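Long-range contacts in hydroxyethylthiazole kinase (Pyrococcus horikoshii, PDB 3HPD), which probably catalyses the magnesium- and ATP-dependent phosphorylation of the hydroxyl group of 4-methyl-5-beta-hydroxyethylthiazole, a step in making thiamine diphosphate: residues A[15-20]-A[40-45]; A[31-36]-A[198-203]; A[52-57]-A[85-90]. All coordinates share one frame; numbering follows the deposited sequence.

Contact 1: A[15-20]-A[40-45]; sequences RPLVHN and SPVMAH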
ATOM      1  N   ARG A  15       8.126  21.649  -9.232  1.00 16.79           N
ATOM      2  CA  ARG A  15       7.467  20.767  -8.266  1.00 17.75           C
ATOM      3  C   ARG A  15       5.958  20.686  -8.541  1.00 14.61           C
ATOM      4  O   ARG A  15       5.144  21.059  -7.700  1.00 14.03           O
ATOM      5  CB  ARG A  15       7.695  21.286  -6.841  1.00 20.33           C
ATOM      6  CG  ARG A  15       9.162  21.475  -6.436  1.00 26.94           C
ATOM      7  CD  ARG A  15       9.702  20.282  -5.655  1.00 32.81           C
ATOM      8  NE  ARG A  15      10.559  19.414  -6.456  1.00 35.39           N
ATOM      9  CZ  ARG A  15      11.885  19.459  -6.454  1.00 35.58           C
ATOM     10  NH1 ARG A  15      12.525  20.335  -5.688  1.00 40.77           N
ATOM     11  NH2 ARG A  15      12.572  18.625  -7.218  1.00 39.73           N
ATOM     12  N   PRO A  16       5.566  20.182  -9.721  1.00 14.01           N
ATOM     13  CA  PRO A  16       4.144  20.080 -10.059  1.00 12.00           C
ATOM     14  C   PRO A  16       3.335  19.152  -9.146  1.00 13.91           C
ATOM     15  O   PRO A  16       3.862  18.173  -8.612  1.00 13.32           O
ATOM     16  CB  PRO A  16       4.174  19.579 -11.501  1.00 14.20           C
ATOM     17  CG  PRO A  16       5.392  18.701 -11.508  1.00 11.90           C
ATOM     18  CD  PRO A  16       6.401  19.534 -10.749  1.00 13.10           C
ATOM     19  N   LEU A  17       2.058  19.480  -8.968  1.00 11.64           N
ATOM     20  CA  LEU A  17       1.156  18.669  -8.154  1.00 11.42           C
ATOM     21  C   LEU A  17       0.456  17.730  -9.132  1.00 12.08           C
ATOM     22  O   LEU A  17      -0.221  18.181 -10.054  1.00 12.91           O
ATOM     23  CB  LEU A  17       0.122  19.552  -7.441  1.00 13.46           C
ATOM     24  CG  LEU A  17      -0.969  18.828  -6.639  1.00 12.41           C
ATOM     25  CD1 LEU A  17      -0.333  17.944  -5.574  1.00 13.39           C
ATOM     26  CD2 LEU A  17      -1.899  19.844  -5.993  1.00 16.03           C
ATOM     27  N   VAL A  18       0.627  16.427  -8.937  1.00 10.44           N
ATOM     28  CA  VAL A  18       0.026  15.449  -9.833  1.00 10.37           C
ATOM     29  C   VAL A  18      -1.093  14.695  -9.136  1.00 11.84           C
ATOM     30  O   VAL A  18      -0.859  13.937  -8.195  1.00 10.57           O
ATOM     31  CB  VAL A  18       1.093  14.449 -10.344  1.00 11.82           C
ATOM     32  CG1 VAL A  18       0.466  13.466 -11.327  1.00 11.59           C
ATOM     33  CG2 VAL A  18       2.237  15.209 -11.004  1.00 11.53           C
ATOM     34  N   HIS A  19      -2.315  14.925  -9.603  1.00 11.50           N
ATOM     35  CA  HIS A  19      -3.499  14.289  -9.044  1.00 11.74           C
ATOM     36  C   HIS A  19      -3.664  12.875  -9.589  1.00 11.59           C
ATOM     37  O   HIS A  19      -3.782  12.681 -10.799  1.00 10.67           O
ATOM     38  CB  HIS A  19      -4.735  15.125  -9.391  1.00 12.70           C
ATOM     39  CG  HIS A  19      -6.025  14.531  -8.918  1.00 14.79           C
ATOM     40  ND1 HIS A  19      -7.253  14.990  -9.343  1.00 16.71           N
ATOM     41  CD2 HIS A  19      -6.280  13.516  -8.057  1.00 15.10           C
ATOM     42  CE1 HIS A  19      -8.209  14.282  -8.767  1.00 16.96           C
ATOM     43  NE2 HIS A  19      -7.645  13.381  -7.982  1.00 13.75           N
ATOM     44  N   ASN A  20      -3.678  11.891  -8.693  1.00 10.23           N
ATOM     45  CA  ASN A  20      -3.834  10.495  -9.093  1.00 11.10           C
ATOM     46  C   ASN A  20      -5.159   9.892  -8.645  1.00 11.38           C
ATOM     47  O   ASN A  20      -5.532   9.986  -7.473  1.00 10.20           O
ATOM     48  CB  ASN A  20      -2.711   9.622  -8.501  1.00 10.35           C
ATOM     49  CG  ASN A  20      -1.343   9.952  -9.057  1.00 12.66           C
ATOM     50  OD1 ASN A  20      -0.752   9.161  -9.798  1.00 15.48           O
ATOM     51  ND2 ASN A  20      -0.824  11.120  -8.698  1.00 14.20           N
ATOM     52  N   SER A  40       4.925  16.467  -6.528  1.00 10.74           N
ATOM     53  CA  SER A  40       4.072  16.276  -5.356  1.00 12.34           C
ATOM     54  C   SER A  40       2.820  15.499  -5.752  1.00 12.11           C
ATOM     55  O   SER A  40       2.102  15.889  -6.670  1.00 13.28           O
ATOM     56  CB  SER A  40       3.658  17.626  -4.762  1.00 14.53           C
ATOM     57  OG  SER A  40       4.781  18.336  -4.272  1.00 19.07           O
ATOM     58  N   PRO A  41       2.546  14.382  -5.063  1.00 11.46           N
ATOM     59  CA  PRO A  41       1.356  13.605  -5.404  1.00 11.05           C
ATOM     60  C   PRO A  41       0.163  13.943  -4.523  1.00 12.12           C
ATOM     61  O   PRO A  41       0.312  14.457  -3.416  1.00 12.02           O
ATOM     62  CB  PRO A  41       1.811  12.181  -5.151  1.00 11.13           C
ATOM     63  CG  PRO A  41       2.598  12.355  -3.868  1.00 11.63           C
ATOM     64  CD  PRO A  41       3.422  13.615  -4.153  1.00 10.56           C
ATOM     65  N   VAL A  42      -1.021  13.653  -5.038  1.00 10.84           N
ATOM     66  CA  VAL A  42      -2.249  13.813  -4.281  1.00 11.50           C
ATOM     67  C   VAL A  42      -3.197  12.766  -4.836  1.00 11.46           C
ATOM     68  O   VAL A  42      -3.473  12.737  -6.036  1.00 11.31           O
ATOM     69  CB  VAL A  42      -2.884  15.228  -4.401  1.00 12.25           C
ATOM     70  CG1 VAL A  42      -3.228  15.558  -5.845  1.00 14.02           C
ATOM     71  CG2 VAL A  42      -4.139  15.290  -3.528  1.00 15.15           C
ATOM     72  N   MET A  43      -3.646  11.869  -3.964  1.00 11.75           N
ATOM     73  CA  MET A  43      -4.576  10.820  -4.355  1.00 12.26           C
ATOM     74  C   MET A  43      -5.961  11.193  -3.836  1.00 14.90           C
ATOM     75  O   MET A  43      -6.157  11.359  -2.632  1.00 16.72           O
ATOM     76  CB  MET A  43      -4.145   9.471  -3.768  1.00 12.60           C
ATOM     77  CG  MET A  43      -3.089   8.724  -4.586  1.00 12.21           C
ATOM     78  SD  MET A  43      -1.554   9.638  -4.810  1.00 14.00           S
ATOM     79  CE  MET A  43      -0.599   8.458  -5.771  1.00 12.42           C
ATOM     80  N   ALA A  44      -6.914  11.346  -4.750  1.00 14.44           N
ATOM     81  CA  ALA A  44      -8.278  11.705  -4.384  1.00 12.83           C
ATOM     82  C   ALA A  44      -9.236  11.199  -5.453  1.00 14.44           C
ATOM     83  O   ALA A  44      -8.915  11.214  -6.644  1.00 15.17           O
ATOM     84  CB  ALA A  44      -8.402  13.214  -4.237  1.00 11.87           C
ATOM     85  N   HIS A  45     -10.417  10.766  -5.031  1.00 14.52           N
ATOM     86  CA  HIS A  45     -11.397  10.232  -5.968  1.00 13.89           C
ATOM     87  C   HIS A  45     -12.839  10.656  -5.681  1.00 13.49           C
ATOM     88  O   HIS A  45     -13.702  10.527  -6.545  1.00 13.82           O
ATOM     89  CB  HIS A  45     -11.331   8.703  -5.956  1.00 13.20           C
ATOM     90  CG  HIS A  45     -11.732   8.100  -4.646  1.00 12.55           C
ATOM     91  ND1 HIS A  45     -10.929   8.151  -3.529  1.00 12.46           N
ATOM     92  CD2 HIS A  45     -12.879   7.491  -4.261  1.00 14.37           C
ATOM     93  CE1 HIS A  45     -11.566   7.601  -2.506  1.00 11.00           C
ATOM     94  NE2 HIS A  45     -12.749   7.195  -2.924  1.00 11.19           N
TER
HETATM   95  O   HOH W   1       4.309  21.021  -4.970  1.00 24.70           O
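Leu17 to Asn20 pair in parallel register with Ser40 to Met43, Leu17 opposite Ser40 and Asn20 opposite Met43, the two strand segments 4.7 Å apart at an angle of 26°. They are the two strands of a beta-alpha-beta unit, with helix 27-37 as the crossover, and strand 40-43 is the outermost on this side of the chain's central sheet. The ladder runs from Ser40 N to Pro16 O, through Val18 N to Ser40 O, to Asn20 N, which meets Val42 O at 2.8 Å. The rung from Val42 N to Val18 O is longer, at 3.2 Å, with its donor above the carbonyl plane, and the last bond, Ala44 N to Asn20 O, is weak. A water joins Arg15 O to Ser40 OG where the ladder begins.

Leu17, His19, Ser40 and Val42 share one face of the sheet. There Leu17 CD1 meets Val42 CG1 at 3.8 Å, the two side chains crossing obliquely. Val42 CG1 stands between the backbone N and the carbonyl carbon (chi1 60°), which lays it 3.5 Å from His19 CA. On the other face, beneath helix 27-37, Asn20 and Met43 run alongside each other and point the same way. The bent Met43 chain brings CE to 3.6 Å from Asn20 CB. Met43 is predicted to bind substrate, and the second subunit reaches it as well, through Val25.

His19 extends the pairing past the end of strand 40-43. Its CG stands opposite the backbone N, which sends the ring forward toward Ala44. There NE2 donates to Ala44 O at 2.8 Å. The N-H points almost straight at that oxygen (168°), which lies close to the imidazole plane.

Contact 2: A[31-36]-A[198-203]; sequences ANALLA and AALTGA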
ATOM      1  N   ALA A  31       3.036   7.348  -5.250  1.00  9.08           N
ATOM      2  CA  ALA A  31       3.155   8.601  -4.515  1.00  8.76           C
ATOM      3  C   ALA A  31       4.622   8.829  -4.176  1.00  9.48           C
ATOM      4  O   ALA A  31       5.146   9.929  -4.350  1.00  7.48           O
ATOM      5  CB  ALA A  31       2.333   8.550  -3.236  1.00  9.63           C
ATOM      6  N   ASN A  32       5.286   7.781  -3.693  1.00  8.41           N
ATOM      7  CA  ASN A  32       6.692   7.895  -3.345  1.00  7.94           C
ATOM      8  C   ASN A  32       7.586   8.038  -4.567  1.00  8.51           C
ATOM      9  O   ASN A  32       8.655   8.642  -4.488  1.00  9.27           O
ATOM     10  CB  ASN A  32       7.136   6.707  -2.492  1.00  8.34           C
ATOM     11  CG  ASN A  32       6.760   6.878  -1.036  1.00  9.64           C
ATOM     12  OD1 ASN A  32       6.798   7.991  -0.509  1.00  8.58           O
ATOM     13  ND2 ASN A  32       6.411   5.780  -0.375  1.00  9.14           N
ATOM     14  N   ALA A  33       7.158   7.487  -5.698  1.00  8.33           N
ATOM     15  CA  ALA A  33       7.941   7.615  -6.920  1.00  8.97           C
ATOM     16  C   ALA A  33       7.911   9.089  -7.328  1.00 10.27           C
ATOM     17  O   ALA A  33       8.935   9.664  -7.704  1.00  8.43           O
ATOM     18  CB  ALA A  33       7.356   6.738  -8.025  1.00  9.39           C
ATOM     19  N   LEU A  34       6.734   9.703  -7.245  1.00  7.82           N
ATOM     20  CA  LEU A  34       6.595  11.112  -7.594  1.00  9.78           C
ATOM     21  C   LEU A  34       7.407  11.999  -6.653  1.00  9.65           C
ATOM     22  O   LEU A  34       8.078  12.928  -7.099  1.00 10.38           O
ATOM     23  CB  LEU A  34       5.119  11.529  -7.568  1.00  9.68           C
ATOM     24  CG  LEU A  34       4.339  11.189  -8.843  1.00 10.12           C
ATOM     25  CD1 LEU A  34       2.840  11.252  -8.589  1.00  9.72           C
ATOM     26  CD2 LEU A  34       4.745  12.161  -9.945  1.00  9.72           C
ATOM     27  N   LEU A  35       7.354  11.719  -5.354  1.00  8.08           N
ATOM     28  CA  LEU A  35       8.114  12.523  -4.394  1.00  7.95           C
ATOM     29  C   LEU A  35       9.623  12.402  -4.630  1.00  9.39           C
ATOM     30  O   LEU A  35      10.350  13.390  -4.553  1.00 10.78           O
ATOM     31  CB  LEU A  35       7.785  12.105  -2.956  1.00  9.65           C
ATOM     32  CG  LEU A  35       6.413  12.522  -2.411  1.00  9.38           C
ATOM     33  CD1 LEU A  35       6.203  11.873  -1.049  1.00 10.19           C
ATOM     34  CD2 LEU A  35       6.319  14.040  -2.303  1.00  9.25           C
ATOM     35  N   ALA A  36      10.091  11.193  -4.920  1.00 10.21           N
ATOM     36  CA  ALA A  36      11.516  10.983  -5.162  1.00 10.33           C
ATOM     37  C   ALA A  36      11.980  11.767  -6.387  1.00 10.56           C
ATOM     38  O   ALA A  36      13.069  12.344  -6.387  1.00 10.29           O
ATOM     39  CB  ALA A  36      11.806   9.491  -5.352  1.00 11.50           C
ATOM     40  N   ALA A 198       3.582   5.840 -15.460  1.00 10.41           N
ATOM     41  CA  ALA A 198       2.420   6.665 -15.789  1.00 10.58           C
ATOM     42  C   ALA A 198       2.343   7.844 -14.826  1.00 11.28           C
ATOM     43  O   ALA A 198       2.070   8.975 -15.232  1.00 10.05           O
ATOM     44  CB  ALA A 198       1.141   5.836 -15.709  1.00 10.90           C
ATOM     45  N   ALA A 199       2.591   7.580 -13.544  1.00 10.74           N
ATOM     46  CA  ALA A 199       2.553   8.637 -12.533  1.00 10.70           C
ATOM     47  C   ALA A 199       3.648   9.673 -12.785  1.00 11.26           C
ATOM     48  O   ALA A 199       3.408  10.878 -12.682  1.00 11.63           O
ATOM     49  CB  ALA A 199       2.707   8.037 -11.133  1.00  9.27           C
ATOM     50  N   LEU A 200       4.849   9.205 -13.117  1.00 10.45           N
ATOM     51  CA  LEU A 200       5.965  10.112 -13.387  1.00 10.73           C
ATOM     52  C   LEU A 200       5.676  10.938 -14.636  1.00 10.49           C
ATOM     53  O   LEU A 200       6.034  12.114 -14.711  1.00 10.80           O
ATOM     54  CB  LEU A 200       7.262   9.320 -13.583  1.00 10.40           C
ATOM     55  CG  LEU A 200       7.756   8.531 -12.365  1.00 11.04           C
ATOM     56  CD1 LEU A 200       8.968   7.707 -12.754  1.00 13.00           C
ATOM     57  CD2 LEU A 200       8.092   9.485 -11.231  1.00 11.79           C
ATOM     58  N   THR A 201       5.036  10.311 -15.619  1.00 10.85           N
ATOM     59  CA  THR A 201       4.683  10.999 -16.853  1.00 11.47           C
ATOM     60  C   THR A 201       3.769  12.172 -16.506  1.00 11.83           C
ATOM     61  O   THR A 201       3.820  13.223 -17.145  1.00 12.85           O
ATOM     62  CB  THR A 201       3.961  10.051 -17.830  1.00 12.40           C
ATOM     63  OG1 THR A 201       4.865   9.019 -18.244  1.00 12.92           O
ATOM     64  CG2 THR A 201       3.471  10.812 -19.059  1.00 11.88           C
ATOM     65  N   GLY A 202       2.936  11.986 -15.487  1.00 10.83           N
ATOM     66  CA  GLY A 202       2.046  13.053 -15.064  1.00 10.75           C
ATOM     67  C   GLY A 202       2.838  14.280 -14.648  1.00 11.32           C
ATOM     68  O   GLY A 202       2.431  15.415 -14.914  1.00 12.24           O
ATOM     69  N   ALA A 203       3.972  14.059 -13.988  1.00 11.07           N
ATOM     70  CA  ALA A 203       4.820  15.164 -13.555  1.00 10.07           C
ATOM     71  C   ALA A 203       5.482  15.837 -14.760  1.00 11.25           C
ATOM     72  O   ALA A 203       5.519  17.062 -14.852  1.00 10.51           O
ATOM     73  CB  ALA A 203       5.887  14.665 -12.582  1.00 11.41           C
TER
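Leu34 carries most of this helix-helix contact, chiefly through its CD2 methyl. It sits 3.3 Å from Ala199 O and 3.8 Å from Ala203 CB, spanning one turn of the partner helix, while CD1 reaches back to Ala199 CB at 4.1 Å. CG lies anti to the carbonyl carbon (chi1 -82°), which swings both methyls across to residues 198-203, although the side chain sets off to one side of that helix. The small alanines let the leucine come down onto the backbone carbonyl. Leu200 answers from the partner helix, its CD2 resting 3.6 Å from Ala33 O. The side-chain contacts of Leu200 are looser, its CD2 lying 4.3 Å from Ala33 CB and 4.5 Å from Leu34 CD2.

Helices 27-37 and 193-205 lie next to each other on one side of the central sheet of this ribokinase-clan fold, their segments 9.2 Å apart and inclined at 39°. No hydrogen bond joins the two segments. Beneath, Leu34 also rests on Val18 and Asn20 of strand 17-21, so an alanine at Leu34 would probably open a gap between the two helices and the sheet, leaving Ala199 CB and Ala203 CB without the leucine methyls they meet across the contact.

The loose side begins where Leu35 turns away and Asn32 lies too far to take part. This outer flank of helix 27-37 is met instead by the second subunit: Asn32 OD1 accepts a bond from Thr191 N of that subunit, and Leu35 packs on its Val190. Beside Leu200 and Ala33, Leu246 of helix 235-248 packs against both.

Contact 3: A[52-57]-A[85-90]; sequences EMIRLA and LGKPIV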
ATOM      1  N   GLU A  52     -12.441  20.647  -7.187  1.00 14.77           N
ATOM      2  CA  GLU A  52     -11.467  21.442  -6.446  1.00 14.28           C
ATOM      3  C   GLU A  52     -10.057  20.864  -6.503  1.00 13.18           C
ATOM      4  O   GLU A  52      -9.079  21.608  -6.571  1.00 12.95           O
ATOM      5  CB  GLU A  52     -11.904  21.589  -4.990  1.00 14.91           C
ATOM      6  CG  GLU A  52     -13.129  22.468  -4.817  1.00 20.65           C
ATOM      7  CD  GLU A  52     -13.672  22.433  -3.402  1.00 20.73           C
ATOM      8  OE1 GLU A  52     -12.975  22.904  -2.485  1.00 21.65           O
ATOM      9  OE2 GLU A  52     -14.796  21.927  -3.214  1.00 26.03           O
ATOM     10  N   MET A  53      -9.952  19.540  -6.487  1.00 13.57           N
ATOM     11  CA  MET A  53      -8.643  18.899  -6.526  1.00 12.65           C
ATOM     12  C   MET A  53      -7.991  19.017  -7.909  1.00 12.08           C
ATOM     13  O   MET A  53      -6.797  19.295  -8.016  1.00 13.08           O
ATOM     14  CB  MET A  53      -8.767  17.427  -6.115  1.00 15.62           C
ATOM     15  CG  MET A  53      -7.480  16.842  -5.558  1.00 18.98           C
ATOM     16  SD  MET A  53      -6.894  17.751  -4.105  1.00 20.02           S
ATOM     17  CE  MET A  53      -7.611  16.786  -2.764  1.00 17.41           C
ATOM     18  N   ILE A  54      -8.772  18.822  -8.966  1.00 11.91           N
ATOM     19  CA  ILE A  54      -8.238  18.917 -10.323  1.00 12.98           C
ATOM     20  C   ILE A  54      -7.871  20.367 -10.647  1.00 13.22           C
ATOM     21  O   ILE A  54      -6.967  20.631 -11.441  1.00 14.08           O
ATOM     22  CB  ILE A  54      -9.250  18.372 -11.354  1.00 11.76           C
ATOM     23  CG1 ILE A  54      -9.497  16.883 -11.080  1.00 14.05           C
ATOM     24  CG2 ILE A  54      -8.710  18.548 -12.776  1.00 13.72           C
ATOM     25  CD1 ILE A  54     -10.557  16.258 -11.955  1.00 12.04           C
ATOM     26  N   ARG A  55      -8.573  21.304 -10.018  1.00 13.02           N
ATOM     27  CA  ARG A  55      -8.301  22.728 -10.208  1.00 12.96           C
ATOM     28  C   ARG A  55      -6.949  23.037  -9.580  1.00 13.36           C
ATOM     29  O   ARG A  55      -6.165  23.843 -10.086  1.00 12.53           O
ATOM     30  CB  ARG A  55      -9.364  23.569  -9.505  1.00 13.45           C
ATOM     31  CG  ARG A  55     -10.691  23.683 -10.230  1.00 12.78           C
ATOM     32  CD  ARG A  55     -11.669  24.478  -9.379  1.00 15.63           C
ATOM     33  NE  ARG A  55     -12.867  24.879 -10.114  1.00 15.59           N
ATOM     34  CZ  ARG A  55     -13.775  25.724  -9.637  1.00 18.04           C
ATOM     35  NH1 ARG A  55     -13.616  26.252  -8.428  1.00 16.00           N
ATOM     36  NH2 ARG A  55     -14.833  26.052 -10.367  1.00 20.17           N
ATOM     37  N   LEU A  56      -6.697  22.380  -8.456  1.00 13.21           N
ATOM     38  CA  LEU A  56      -5.471  22.552  -7.694  1.00 14.44           C
ATOM     39  C   LEU A  56      -4.276  21.906  -8.395  1.00 14.33           C
ATOM     40  O   LEU A  56      -3.166  22.441  -8.368  1.00 13.24           O
ATOM     41  CB  LEU A  56      -5.665  21.924  -6.311  1.00 16.73           C
ATOM     42  CG  LEU A  56      -5.219  22.652  -5.045  1.00 22.79           C
ATOM     43  CD1 LEU A  56      -5.624  24.109  -5.104  1.00 23.11           C
ATOM     44  CD2 LEU A  56      -5.849  21.965  -3.837  1.00 23.09           C
ATOM     45  N   ALA A  57      -4.523  20.766  -9.032  1.00 12.85           N
ATOM     46  CA  ALA A  57      -3.487  19.995  -9.719  1.00 14.89           C
ATOM     47  C   ALA A  57      -2.959  20.579 -11.021  1.00 14.25           C
ATOM     48  O   ALA A  57      -3.585  21.438 -11.638  1.00 13.84           O
ATOM     49  CB  ALA A  57      -3.993  18.577  -9.972  1.00 16.96           C
ATOM     50  N   LEU A  85     -10.762  22.233 -18.046  1.00 16.71           N
ATOM     51  CA  LEU A  85      -9.757  23.138 -17.488  1.00 16.96           C
ATOM     52  C   LEU A  85      -8.444  23.153 -18.263  1.00 17.66           C
ATOM     53  O   LEU A  85      -7.626  24.061 -18.103  1.00 18.18           O
ATOM     54  CB  LEU A  85      -9.464  22.759 -16.034  1.00 17.12           C
ATOM     55  CG  LEU A  85     -10.587  22.939 -15.009  1.00 18.65           C
ATOM     56  CD1 LEU A  85     -10.244  22.184 -13.731  1.00 17.85           C
ATOM     57  CD2 LEU A  85     -10.783  24.423 -14.720  1.00 18.03           C
ATOM     58  N   GLY A  86      -8.231  22.141 -19.092  1.00 16.91           N
ATOM     59  CA  GLY A  86      -6.996  22.086 -19.846  1.00 17.35           C
ATOM     60  C   GLY A  86      -5.856  21.476 -19.050  1.00 16.00           C
ATOM     61  O   GLY A  86      -4.691  21.762 -19.314  1.00 18.62           O
ATOM     62  N   LYS A  87      -6.182  20.655 -18.057  1.00 15.85           N
ATOM     63  CA  LYS A  87      -5.148  19.993 -17.268  1.00 15.31           C
ATOM     64  C   LYS A  87      -4.802  18.698 -18.012  1.00 14.99           C
ATOM     65  O   LYS A  87      -5.690  17.913 -18.343  1.00 15.35           O
ATOM     66  CB  LYS A  87      -5.662  19.672 -15.860  1.00 17.44           C
ATOM     67  CG  LYS A  87      -6.064  20.894 -15.032  1.00 17.43           C
ATOM     68  CD  LYS A  87      -4.906  21.872 -14.871  1.00 18.11           C
ATOM     69  CE  LYS A  87      -5.323  23.130 -14.111  1.00 18.21           C
ATOM     70  NZ  LYS A  87      -5.571  22.892 -12.667  1.00 16.63           N
ATOM     71  N   PRO A  88      -3.510  18.462 -18.296  1.00 13.56           N
ATOM     72  CA  PRO A  88      -3.146  17.236 -19.010  1.00 13.24           C
ATOM     73  C   PRO A  88      -3.535  15.954 -18.280  1.00 13.30           C
ATOM     74  O   PRO A  88      -3.432  15.867 -17.054  1.00 13.37           O
ATOM     75  CB  PRO A  88      -1.636  17.381 -19.198  1.00 14.79           C
ATOM     76  CG  PRO A  88      -1.223  18.188 -18.014  1.00 15.16           C
ATOM     77  CD  PRO A  88      -2.311  19.237 -17.937  1.00 14.98           C
ATOM     78  N   ILE A  89      -3.989  14.967 -19.047  1.00 11.74           N
ATOM     79  CA  ILE A  89      -4.415  13.684 -18.498  1.00 10.99           C
ATOM     80  C   ILE A  89      -3.562  12.524 -19.003  1.00 11.26           C
ATOM     81  O   ILE A  89      -3.299  12.414 -20.199  1.00 11.22           O
ATOM     82  CB  ILE A  89      -5.878  13.383 -18.884  1.00 12.49           C
ATOM     83  CG1 ILE A  89      -6.789  14.506 -18.388  1.00 14.38           C
ATOM     84  CG2 ILE A  89      -6.311  12.038 -18.300  1.00 13.78           C
ATOM     85  CD1 ILE A  89      -8.167  14.474 -18.993  1.00 16.82           C
ATOM     86  N   VAL A  90      -3.135  11.665 -18.079  1.00 10.35           N
ATOM     87  CA  VAL A  90      -2.355  10.478 -18.417  1.00 10.87           C
ATOM     88  C   VAL A  90      -3.212   9.271 -18.048  1.00  9.88           C
ATOM     89  O   VAL A  90      -3.685   9.165 -16.914  1.00 11.04           O
ATOM     90  CB  VAL A  90      -1.041  10.385 -17.605  1.00  9.43           C
ATOM     91  CG1 VAL A  90      -0.299   9.103 -17.976  1.00 11.76           C
ATOM     92  CG2 VAL A  90      -0.166  11.603 -17.874  1.00 10.84           C
TER
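Lys87 passes slantwise over Ile54 and carries its ammonium group to the C-terminal end of helix 50-56, where three carbonyl oxygens receive it. NZ lies 2.9 Å from Ile54 O, in the carbonyl plane and on a lone pair, and 2.7 Å from Ala57 O, which it approaches almost head-on (C=O...N 163°). A weak bond to Arg55 O completes the grip. CG passes 4.2 Å from Ile54 CG2; bends at chi2 (-58°) and chi4 (71°) then turn NZ in to the carbonyls. The positive charge is likely to be favoured by the negative end of the helix dipole.

Leu85 packs at the side of this site. Its CD1 meets Arg55 CG at 3.8 Å, the two side chains nearly perpendicular, and Ile54 CG2 at 4.1 Å. Gly86, with positive phi, closes helix 69-85 in a Schellman motif and turns the chain so that Lys87 can face the neighbouring helix.

The contact thus joins the C-terminal ends of helices 50-56 and 69-85 just before strand 89-92, with Ile54 also touching Ala78 and Ile81 of helix 69-85, Val60 of strand 59-63 and His19 of strand 17-21.

How the contacts relate
Contact 1 lies between the other two: its centre is about 9 Å from those of contact 2 and contact 3, which are about 15 Å from each other. Helix 27-37 of contact 2 links the two strands of contact 1, and covers the face carrying Val18, Asn20 and Pro41. Contact 3 adjoins the opposite face, where Ala57 packs on His19 and Met53 on Val42. The sheet is thus sandwiched between helices, as in the ribokinase clan. Along the chain, contacts 1 and 2 interlock, whereas contact 3 follows contact 1 and falls within the long span between 31-36 and 198-203. All three contacts touch the second subunit, which also reaches the edge strand 40-43 at Met43.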